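Local coordinates for protein alpha-fucosidase (Bifidobacterium bifidum, PDB 2EAB) that probably hydrolyses alpha-1,2-L-fucosidic linkages, releasing L-fucose from glycans, this chain being the catalytic domain of a longer, calcium-containing protein of glycoside hydrolase family 95, at residues 116-121 with 571-576. Numbering follows the deposited sequence.
Sequences AETVNP and LGTDGN
Val119 N donates a 2.9 Å hydrogen bond to Gly572 O where residues 117-121 pass residues 571-574 with end-to-end directions 125° apart. The same carbonyl oxygen also takes a CA-H...O contact from Thr118 CA at 3.1 Å. Two waters extend the pairing where the backbones stand too far apart for direct bonds: one links Glu117 O to Asp574 N, the other Val119 O to Gly572 N. Glycine suits position 572, because a CB there would press within 3.1 Å of both Pro121 CG and Val119 O. The Pro121 ring crosses Leu571 obliquely, CD 4.0 Å from Leu571 CB, and both side chains also touch Phe499. Cutting Pro121 back to an alanine removes CG and CD and is likely to open a gap over Leu571 and the Gly572 backbone, while freeing the phi angle that the ring restrains. Val119, branched and apolar, spreads over Leu108 and Leu112 of helix 103-113 and Val562 of strand 558-565. Beyond the contact, Thr573 OG1, lying between its own backbone N and carbonyl carbon (chi1 65°), reaches Gly575 O at 2.7 Å. The arrangement is a water-bridged loop-to-edge-strand contact, joining an excursion of the N-terminal family-65-like region to a three-stranded antiparallel sheet in the family 95 catalytic region.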
ATOM      1  N   ALA A 116      13.697  13.452  33.128  1.00 12.57           N
ATOM      2  CA  ALA A 116      14.382  12.274  32.602  1.00 11.96           C
ATOM      3  C   ALA A 116      14.572  12.397  31.089  1.00 11.58           C
ATOM      4  O   ALA A 116      13.664  12.837  30.374  1.00 11.79           O
ATOM      5  CB  ALA A 116      13.618  11.005  32.944  1.00 11.97           C
ATOM      6  N   GLU A 117      15.761  12.028  30.615  1.00 11.32           N
ATOM      7  CA  GLU A 117      16.060  12.011  29.184  1.00 11.64           C
ATOM      8  C   GLU A 117      15.524  10.741  28.546  1.00 10.43           C
ATOM      9  O   GLU A 117      15.173  10.724  27.362  1.00 10.23           O
ATOM     10  CB  GLU A 117      17.569  12.088  28.945  1.00 11.78           C
ATOM     11  CG  GLU A 117      18.211  13.430  29.281  1.00 13.62           C
ATOM     12  CD  GLU A 117      19.648  13.528  28.792  1.00 13.66           C
ATOM     13  OE1 GLU A 117      20.361  12.503  28.802  1.00 17.57           O
ATOM     14  OE2 GLU A 117      20.067  14.635  28.399  1.00 18.21           O
ATOM     15  N   THR A 118      15.507   9.667  29.329  1.00 10.07           N
ATOM     16  CA  THR A 118      14.979   8.383  28.881  1.00  9.96           C
ATOM     17  C   THR A 118      14.237   7.712  30.025  1.00  9.53           C
ATOM     18  O   THR A 118      14.490   8.003  31.198  1.00  9.39           O
ATOM     19  CB  THR A 118      16.086   7.418  28.380  1.00 10.28           C
ATOM     20  OG1 THR A 118      16.890   6.980  29.483  1.00 11.36           O
ATOM     21  CG2 THR A 118      16.971   8.068  27.323  1.00 10.88           C
ATOM     22  N   VAL A 119      13.312   6.827  29.663  1.00  9.25           N
ATOM     23  CA  VAL A 119      12.600   5.984  30.617  1.00  9.05           C
ATOM     24  C   VAL A 119      12.547   4.562  30.066  1.00  8.70           C
ATOM     25  O   VAL A 119      12.939   4.319  28.922  1.00  8.98           O
ATOM     26  CB  VAL A 119      11.163   6.502  30.903  1.00  9.12           C
ATOM     27  CG1 VAL A 119      11.200   7.842  31.633  1.00  9.62           C
ATOM     28  CG2 VAL A 119      10.346   6.601  29.622  1.00  9.58           C
ATOM     29  N   ASN A 120      12.080   3.621  30.882  1.00  8.46           N
ATOM     30  CA  ASN A 120      11.867   2.257  30.416  1.00  8.34           C
ATOM     31  C   ASN A 120      10.382   2.011  30.176  1.00  8.31           C
ATOM     32  O   ASN A 120       9.632   1.776  31.121  1.00  8.16           O
ATOM     33  CB  ASN A 120      12.422   1.233  31.408  1.00  8.29           C
ATOM     34  CG  ASN A 120      12.208  -0.198  30.947  1.00  8.83           C
ATOM     35  OD1 ASN A 120      11.691  -0.446  29.853  1.00  8.64           O
ATOM     36  ND2 ASN A 120      12.603  -1.150  31.779  1.00  8.78           N
ATOM     37  N   PRO A 121       9.954   2.058  28.902  1.00  8.45           N
ATOM     38  CA  PRO A 121       8.546   1.877  28.585  1.00  8.53           C
ATOM     39  C   PRO A 121       8.168   0.416  28.339  1.00  8.13           C
ATOM     40  O   PRO A 121       7.124   0.153  27.743  1.00  8.49           O
ATOM     41  CB  PRO A 121       8.401   2.687  27.302  1.00  9.22           C
ATOM     42  CG  PRO A 121       9.707   2.479  26.610  1.00  9.64           C
ATOM     43  CD  PRO A 121      10.754   2.306  27.689  1.00  9.21           C
ATOM     44  N   LEU A 571      14.919   3.469  23.893  1.00 10.13           N
ATOM     45  CA  LEU A 571      13.563   2.939  23.795  1.00 11.38           C
ATOM     46  C   LEU A 571      12.467   3.970  24.079  1.00 10.89           C
ATOM     47  O   LEU A 571      11.405   3.944  23.453  1.00 11.37           O
ATOM     48  CB  LEU A 571      13.421   1.767  24.766  1.00 11.85           C
ATOM     49  CG  LEU A 571      12.856   0.426  24.298  1.00 14.45           C
ATOM     50  CD1 LEU A 571      13.390   0.034  22.924  1.00 15.44           C
ATOM     51  CD2 LEU A 571      13.202  -0.638  25.322  1.00 13.04           C
ATOM     52  N   GLY A 572      12.720   4.867  25.027  1.00 10.24           N
ATOM     53  CA  GLY A 572      11.704   5.805  25.475  1.00 10.16           C
ATOM     54  C   GLY A 572      12.282   7.167  25.775  1.00  9.71           C
ATOM     55  O   GLY A 572      12.906   7.369  26.815  1.00 10.59           O
ATOM     56  N   THR A 573      12.090   8.094  24.844  1.00  8.92           N
ATOM     57  CA  THR A 573      12.505   9.482  25.024  1.00  8.83           C
ATOM     58  C   THR A 573      11.272  10.376  25.160  1.00  8.30           C
ATOM     59  O   THR A 573      10.134   9.910  25.019  1.00  8.12           O
ATOM     60  CB  THR A 573      13.391   9.978  23.859  1.00  8.95           C
ATOM     61  OG1 THR A 573      12.628  10.001  22.645  1.00  9.05           O
ATOM     62  CG2 THR A 573      14.595   9.070  23.668  1.00  9.52           C
ATOM     63  N   ASP A 574      11.504  11.657  25.440  1.00  8.15           N
ATOM     64  CA  ASP A 574      10.417  12.611  25.600  1.00  7.95           C
ATOM     65  C   ASP A 574       9.981  13.107  24.224  1.00  7.73           C
ATOM     66  O   ASP A 574      10.421  14.155  23.740  1.00  7.75           O
ATOM     67  CB  ASP A 574      10.855  13.758  26.513  1.00  8.40           C
ATOM     68  CG  ASP A 574       9.693  14.586  27.020  1.00  8.72           C
ATOM     69  OD1 ASP A 574       8.573  14.485  26.473  1.00  8.67           O
ATOM     70  OD2 ASP A 574       9.907  15.345  27.990  1.00 10.16           O
ATOM     71  N   GLY A 575       9.114  12.322  23.592  1.00  7.58           N
ATOM     72  CA  GLY A 575       8.735  12.552  22.210  1.00  7.57           C
ATOM     73  C   GLY A 575       9.899  12.315  21.274  1.00  7.24           C
ATOM     74  O   GLY A 575      10.994  11.928  21.694  1.00  7.40           O
ATOM     75  N   ASN A 576       9.658  12.552  19.992  1.00  6.90           N
ATOM     76  CA  ASN A 576      10.695  12.519  18.967  1.00  6.75           C
ATOM     77  C   ASN A 576      10.139  13.110  17.679  1.00  6.58           C
ATOM     78  O   ASN A 576       8.942  13.367  17.566  1.00  6.29           O
ATOM     79  CB  ASN A 576      11.292  11.108  18.765  1.00  6.92           C
ATOM     80  CG  ASN A 576      10.256  10.065  18.372  1.00  6.79           C
ATOM     81  OD1 ASN A 576       9.248  10.363  17.721  1.00  7.51           O
ATOM     82  ND2 ASN A 576      10.516   8.817  18.754  1.00  7.37           N
TER
HETATM   83  O   HOH W   1      14.168  12.687  25.884  1.00  9.17           O
HETATM   84  O   HOH W   2      14.880   4.483  26.966  1.00 14.10           O